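Local atomic coordinates of phenazine biosynthesis protein, PhzF family (Bacillus anthracis, PDB entry 3EDN), a protein that belongs to the PhzF family of phenazine biosynthesis proteins, with a diaminopimelate epimerase-like fold, and probably acts as an isomerase-type enzyme. Residues 241-255 / 267-281. Residues are numbered along the deposited sequence; the frame is centred on the assembly and turned at random.
Sequences ATYVEKDFDHEMELI and RVTVYVTKDVESEKL. With SO4 (sulfate ion), chain I.
K274 closes over F248 at the open end of an antiparallel beta hairpin, strands 251-258 and 266-273, in this diaminopimelate epimerase-like fold. The lysine suits the spot because it is long enough to follow the ring and still reach a backbone oxygen. Its CB leads to a CG set between backbone N and carbonyl carbon (chi1 59°), and from there the chain runs extended toward F248. CG passes near H250 O; CD comes to 4.0 Å from F248 CZ; CE sits over the ring centre, a CH-pi contact 3.7 Å from the centroid of the F248 ring. NZ adds a cation-pi interaction over the same face and donates a hydrogen bond of 2.8 Å to F248 O, so one ammonium is held by both side chain and backbone of one residue. In one of two modelled conformers of M252, a selenomethionine, CG covers the opposite face of the ring, leaving the phenylalanine sandwiched, while its CZ also meets V272 CG1.

Further along, M252 and V272 form a hydrogen-bonded pair, and L254 with V270 repeats the pattern. The apolar side chains of L254, V270 and V272 suit the face turned toward helix 230-244, where A241 of the helix, small enough to come close, brings CB to V272 CG1. On the other face, polar ends suit the more exposed E253 and Y271. E253 runs alongside Y271, its carboxylate plane turned 64° from the ring, and one water joins the two, 2.8 Å from E253 OE1 and 2.6 Å from Y271 OH.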
loop_
_atom_site.group_PDB
_atom_site.type_symbol
_atom_site.label_atom_id
_atom_site.label_comp_id
_atom_site.label_asym_id
_atom_site.label_seq_id
_atom_site.Cartn_x
_atom_site.Cartn_y
_atom_site.Cartn_z
ATOM N N ALA A 241 12.871 35.214 16.589
ATOM C CA ALA A 241 14.324 35.367 16.545
ATOM C C ALA A 241 14.758 36.451 15.557
ATOM O O ALA A 241 15.867 36.956 15.668
ATOM C CB ALA A 241 14.985 34.028 16.191
ATOM N N THR A 242 13.895 36.794 14.600
ATOM C CA THR A 242 14.243 37.740 13.533
ATOM C C THR A 242 13.740 39.162 13.821
ATOM O O THR A 242 14.415 40.141 13.459
ATOM C CB THR A 242 13.714 37.245 12.156
ATOM O OG1 THR A 242 14.190 35.913 11.905
ATOM C CG2 THR A 242 14.201 38.156 11.016
ATOM N N TYR A 243 12.591 39.280 14.489
ATOM C CA TYR A 243 11.946 40.580 14.712
ATOM C C TYR A 243 11.767 40.988 16.169
ATOM O O TYR A 243 11.590 42.175 16.465
ATOM C CB TYR A 243 10.559 40.610 14.052
ATOM C CG TYR A 243 10.563 40.372 12.561
ATOM C CD1 TYR A 243 10.973 41.365 11.674
ATOM C CD2 TYR A 243 10.149 39.159 12.035
ATOM C CE1 TYR A 243 10.969 41.144 10.310
ATOM C CE2 TYR A 243 10.145 38.927 10.674
ATOM C CZ TYR A 243 10.562 39.921 9.812
ATOM O OH TYR A 243 10.559 39.668 8.455
ATOM N N VAL A 244 11.785 40.023 17.087
ATOM C CA VAL A 244 11.386 40.311 18.460
ATOM C C VAL A 244 12.568 40.277 19.426
ATOM O O VAL A 244 12.854 41.270 20.102
ATOM C CB VAL A 244 10.255 39.371 18.944
ATOM C CG1 VAL A 244 9.761 39.789 20.326
ATOM C CG2 VAL A 244 9.103 39.364 17.952
ATOM N N GLU A 245 13.251 39.140 19.486
ATOM C CA GLU A 245 14.398 38.976 20.369
ATOM C C GLU A 245 15.554 38.454 19.541
ATOM O O GLU A 245 15.740 37.243 19.414
ATOM C CB GLU A 245 14.074 38.004 21.508
ATOM C CG GLU A 245 13.060 38.520 22.540
ATOM C CD GLU A 245 13.550 39.742 23.298
ATOM O OE1 GLU A 245 14.780 39.930 23.400
ATOM O OE2 GLU A 245 12.704 40.513 23.797
ATOM N N LYS A 246 16.329 39.372 18.968
ATOM C CA LYS A 246 17.362 39.002 17.997
ATOM C C LYS A 246 18.712 38.695 18.615
ATOM O O LYS A 246 19.579 38.110 17.959
ATOM C CB LYS A 246 17.581 40.131 16.999
ATOM C CG LYS A 246 16.380 40.512 16.193
ATOM C CD LYS A 246 16.816 41.556 15.211
ATOM C CE LYS A 246 15.818 42.667 15.097
ATOM N NZ LYS A 246 16.393 43.703 14.202
ATOM N N ASP A 247 18.900 39.116 19.861
ATOM C CA ASP A 247 20.211 39.044 20.483
ATOM C C ASP A 247 20.406 37.732 21.209
ATOM O O ASP A 247 20.112 37.613 22.401
ATOM C CB ASP A 247 20.429 40.209 21.445
ATOM C CG ASP A 247 21.856 40.281 21.948
ATOM O OD1 ASP A 247 22.714 39.541 21.416
ATOM O OD2 ASP A 247 22.117 41.074 22.875
ATOM N N PHE A 248 20.913 36.747 20.486
ATOM C CA PHE A 248 21.250 35.484 21.092
ATOM C C PHE A 248 22.498 34.917 20.451
ATOM O O PHE A 248 22.851 35.246 19.309
ATOM C CB PHE A 248 20.069 34.499 21.026
ATOM C CG PHE A 248 19.794 33.943 19.655
ATOM C CD1 PHE A 248 20.183 32.660 19.334
ATOM C CD2 PHE A 248 19.098 34.688 18.706
ATOM C CE1 PHE A 248 19.912 32.126 18.086
ATOM C CE2 PHE A 248 18.829 34.168 17.458
ATOM C CZ PHE A 248 19.231 32.886 17.145
ATOM N N ASP A 249 23.196 34.095 21.214
ATOM C CA ASP A 249 24.347 33.407 20.696
ATOM C C ASP A 249 24.014 31.939 20.506
ATOM O O ASP A 249 23.549 31.258 21.445
ATOM C CB ASP A 249 25.545 33.586 21.631
ATOM C CG ASP A 249 25.887 35.049 21.858
ATOM O OD1 ASP A 249 25.870 35.827 20.879
ATOM O OD2 ASP A 249 26.171 35.420 23.016
ATOM N N HIS A 250 24.210 31.494 19.266
ATOM C CA HIS A 250 24.173 30.089 18.878
ATOM C C HIS A 250 22.776 29.455 18.896
ATOM O O HIS A 250 22.336 28.897 17.898
ATOM C CB HIS A 250 25.181 29.276 19.713
ATOM C CG HIS A 250 25.119 27.797 19.476
ATOM N ND1 HIS A 250 25.241 26.879 20.496
ATOM C CD2 HIS A 250 24.945 27.077 18.341
ATOM C CE1 HIS A 250 25.145 25.657 20.001
ATOM N NE2 HIS A 250 24.965 25.750 18.696
ATOM N N GLU A 251 22.083 29.551 20.020
ATOM C CA GLU A 251 20.870 28.755 20.194
ATOM C C GLU A 251 19.932 29.453 21.150
ATOM O O GLU A 251 20.344 29.998 22.168
ATOM C CB GLU A 251 21.227 27.362 20.757
ATOM C CG GLU A 251 22.070 27.412 22.060
ATOM C CD GLU A 251 22.560 26.054 22.558
ATOM O OE1 GLU A 251 22.464 25.049 21.825
ATOM O OE2 GLU A 251 23.059 26.004 23.707
HETATM N N MSE A 252 18.644 29.418 20.833
HETATM C CA MSE A 252 17.645 29.901 21.757
HETATM C C MSE A 252 16.414 29.027 21.592
HETATM O O MSE A 252 16.272 28.337 20.591
HETATM C CB MSE A 252 17.331 31.357 21.448
HETATM C CG MSE A 252 16.778 31.532 20.066
HETATM SE SE MSE A 252 14.852 31.517 20.147
HETATM C CE MSE A 252 14.705 33.444 20.170
ATOM N N GLU A 253 15.556 29.017 22.593
ATOM C CA GLU A 253 14.297 28.317 22.429
ATOM C C GLU A 253 13.167 29.125 23.020
ATOM O O GLU A 253 13.380 29.979 23.887
ATOM C CB GLU A 253 14.349 26.909 23.025
ATOM C CG GLU A 253 14.103 26.798 24.506
ATOM C CD GLU A 253 14.342 25.372 24.988
ATOM O OE1 GLU A 253 13.366 24.704 25.397
ATOM O OE2 GLU A 253 15.503 24.901 24.901
ATOM N N LEU A 254 11.966 28.877 22.521
ATOM C CA LEU A 254 10.791 29.499 23.080
ATOM C C LEU A 254 9.631 28.531 22.988
ATOM O O LEU A 254 9.684 27.574 22.227
ATOM C CB LEU A 254 10.450 30.778 22.315
ATOM C CG LEU A 254 9.948 30.635 20.875
ATOM C CD1 LEU A 254 8.969 31.768 20.541
ATOM C CD2 LEU A 254 11.083 30.553 19.869
ATOM N N ILE A 255 8.593 28.789 23.764
ATOM C CA ILE A 255 7.383 27.977 23.692
ATOM C C ILE A 255 6.307 28.892 23.154
ATOM O O ILE A 255 6.185 30.049 23.590
ATOM C CB ILE A 255 6.960 27.388 25.058
ATOM C CG1 ILE A 255 8.096 26.541 25.646
ATOM C CG2 ILE A 255 5.744 26.501 24.883
ATOM C CD1 ILE A 255 7.826 26.002 27.058
ATOM N N ARG A 267 0.855 23.536 23.159
ATOM C CA ARG A 267 2.156 24.186 23.277
ATOM C C ARG A 267 3.140 23.498 22.348
ATOM O O ARG A 267 3.156 22.275 22.227
ATOM C CB ARG A 267 2.663 24.175 24.721
ATOM C CG ARG A 267 1.915 25.142 25.632
ATOM C CD ARG A 267 2.619 25.340 26.971
ATOM N NE ARG A 267 2.676 24.116 27.772
ATOM C CZ ARG A 267 1.727 23.725 28.624
ATOM N NH1 ARG A 267 0.635 24.462 28.795
ATOM N NH2 ARG A 267 1.872 22.596 29.314
ATOM N N VAL A 268 3.935 24.303 21.665
ATOM C CA VAL A 268 5.005 23.805 20.822
ATOM C C VAL A 268 6.301 24.472 21.244
ATOM O O VAL A 268 6.358 25.698 21.391
ATOM C CB VAL A 268 4.756 24.079 19.345
ATOM C CG1 VAL A 268 5.848 23.428 18.496
ATOM C CG2 VAL A 268 3.390 23.564 18.950
ATOM N N THR A 269 7.332 23.666 21.485
ATOM C CA THR A 269 8.660 24.221 21.747
ATOM C C THR A 269 9.411 24.415 20.438
ATOM O O THR A 269 9.465 23.514 19.609
ATOM C CB THR A 269 9.433 23.321 22.724
ATOM O OG1 THR A 269 8.687 23.232 23.949
ATOM C CG2 THR A 269 10.822 23.898 23.023
ATOM N N VAL A 270 9.964 25.610 20.247
ATOM C CA VAL A 270 10.690 25.934 19.020
ATOM C C VAL A 270 12.136 26.249 19.334
ATOM O O VAL A 270 12.400 27.094 20.194
ATOM C CB VAL A 270 10.037 27.091 18.241
ATOM C CG1 VAL A 270 10.731 27.261 16.870
ATOM C CG2 VAL A 270 8.525 26.844 18.089
ATOM N N TYR A 271 13.046 25.557 18.657
ATOM C CA TYR A 271 14.485 25.774 18.837
ATOM C C TYR A 271 15.037 26.490 17.617
ATOM O O TYR A 271 14.813 26.064 16.471
ATOM C CB TYR A 271 15.218 24.441 18.999
ATOM C CG TYR A 271 14.631 23.551 20.062
ATOM C CD1 TYR A 271 15.215 23.462 21.310
ATOM C CD2 TYR A 271 13.469 22.816 19.815
ATOM C CE1 TYR A 271 14.662 22.648 22.304
ATOM C CE2 TYR A 271 12.923 22.018 20.780
ATOM C CZ TYR A 271 13.519 21.928 22.014
ATOM O OH TYR A 271 12.953 21.113 22.978
ATOM N N VAL A 272 15.737 27.598 17.857
ATOM C CA VAL A 272 16.283 28.401 16.770
ATOM C C VAL A 272 17.793 28.394 16.921
ATOM O O VAL A 272 18.307 28.762 17.979
ATOM C CB VAL A 272 15.785 29.843 16.835
ATOM C CG1 VAL A 272 16.263 30.613 15.603
ATOM C CG2 VAL A 272 14.266 29.874 16.917
ATOM N N THR A 273 18.485 27.919 15.890
ATOM C CA THR A 273 19.944 27.763 15.965
ATOM C C THR A 273 20.611 28.539 14.846
ATOM O O THR A 273 20.118 28.580 13.715
ATOM C CB THR A 273 20.337 26.284 15.866
ATOM O OG1 THR A 273 19.768 25.578 16.978
ATOM C CG2 THR A 273 21.857 26.112 15.882
ATOM N N LYS A 274 21.729 29.184 15.148
ATOM C CA LYS A 274 22.527 29.717 14.062
ATOM C C LYS A 274 23.942 29.179 14.139
ATOM O O LYS A 274 24.498 28.976 15.222
ATOM C CB LYS A 274 22.497 31.238 13.994
ATOM C CG LYS A 274 22.987 31.940 15.223
ATOM C CD LYS A 274 22.630 33.434 15.162
ATOM C CE LYS A 274 22.666 34.049 16.549
ATOM N NZ LYS A 274 22.581 35.538 16.517
ATOM N N ASP A 275 24.485 28.900 12.968
ATOM C CA ASP A 275 25.838 28.414 12.858
ATOM C C ASP A 275 26.553 29.358 11.920
ATOM O O ASP A 275 25.950 29.861 10.975
ATOM C CB ASP A 275 25.839 26.996 12.290
ATOM C CG ASP A 275 27.230 26.394 12.229
ATOM O OD1 ASP A 275 27.554 25.592 13.132
ATOM O OD2 ASP A 275 28.005 26.717 11.289
ATOM N N VAL A 276 27.840 29.579 12.174
ATOM C CA VAL A 276 28.643 30.523 11.388
ATOM C C VAL A 276 28.726 30.201 9.879
ATOM O O VAL A 276 28.928 31.113 9.069
ATOM C CB VAL A 276 30.059 30.697 12.021
ATOM C CG1 VAL A 276 30.846 29.390 11.984
ATOM C CG2 VAL A 276 30.837 31.844 11.375
ATOM N N GLU A 277 28.560 28.932 9.499
ATOM C CA GLU A 277 28.596 28.543 8.071
ATOM C C GLU A 277 27.209 28.485 7.438
ATOM O O GLU A 277 27.080 28.158 6.254
ATOM C CB GLU A 277 29.222 27.151 7.853
ATOM C CG GLU A 277 30.739 27.031 7.889
ATOM C CD GLU A 277 31.248 26.674 9.269
ATOM O OE1 GLU A 277 30.584 25.893 10.005
ATOM O OE2 GLU A 277 32.318 27.186 9.621
ATOM N N SER A 278 26.162 28.755 8.212
ATOM C CA SER A 278 24.801 28.634 7.673
ATOM C C SER A 278 24.168 29.974 7.296
ATOM O O SER A 278 24.231 30.933 8.057
ATOM C CB SER A 278 23.885 27.867 8.630
ATOM O OG SER A 278 22.573 27.788 8.101
ATOM N N GLU A 279 23.545 30.013 6.121
ATOM C CA GLU A 279 22.948 31.233 5.579
ATOM C C GLU A 279 21.623 31.581 6.236
ATOM O O GLU A 279 21.223 32.737 6.245
ATOM C CB GLU A 279 22.717 31.090 4.076
ATOM C CG GLU A 279 23.988 30.981 3.269
ATOM C CD GLU A 279 23.771 31.289 1.797
ATOM O OE1 GLU A 279 22.595 31.391 1.350
ATOM O OE2 GLU A 279 24.788 31.432 1.090
ATOM N N LYS A 280 20.937 30.577 6.773
ATOM C CA LYS A 280 19.632 30.785 7.385
ATOM C C LYS A 280 19.629 30.208 8.789
ATOM O O LYS A 280 20.488 29.396 9.151
ATOM C CB LYS A 280 18.528 30.091 6.569
ATOM C CG LYS A 280 18.288 30.663 5.163
ATOM C CD LYS A 280 17.425 31.912 5.176
ATOM C CE LYS A 280 17.045 32.373 3.749
ATOM N NZ LYS A 280 15.801 31.681 3.234
ATOM N N LEU A 281 18.635 30.600 9.571
ATOM C CA LEU A 281 18.416 29.964 10.865
ATOM C C LEU A 281 18.034 28.504 10.655
ATOM O O LEU A 281 17.498 28.119 9.605
ATOM C CB LEU A 281 17.322 30.691 11.666
ATOM C CG LEU A 281 17.556 32.169 12.007
ATOM C CD1 LEU A 281 16.311 32.827 12.570
ATOM C CD2 LEU A 281 18.704 32.326 12.988
HETATM S S SO4 I . 22.973 34.262 24.724
HETATM O O1 SO4 I . 23.462 33.524 25.883
HETATM O O2 SO4 I . 21.977 35.239 25.154
HETATM O O3 SO4 I . 24.085 34.957 24.078
HETATM O O4 SO4 I . 22.380 33.334 23.770
HETATM O O HOH W 1 13.894 21.990 25.205
#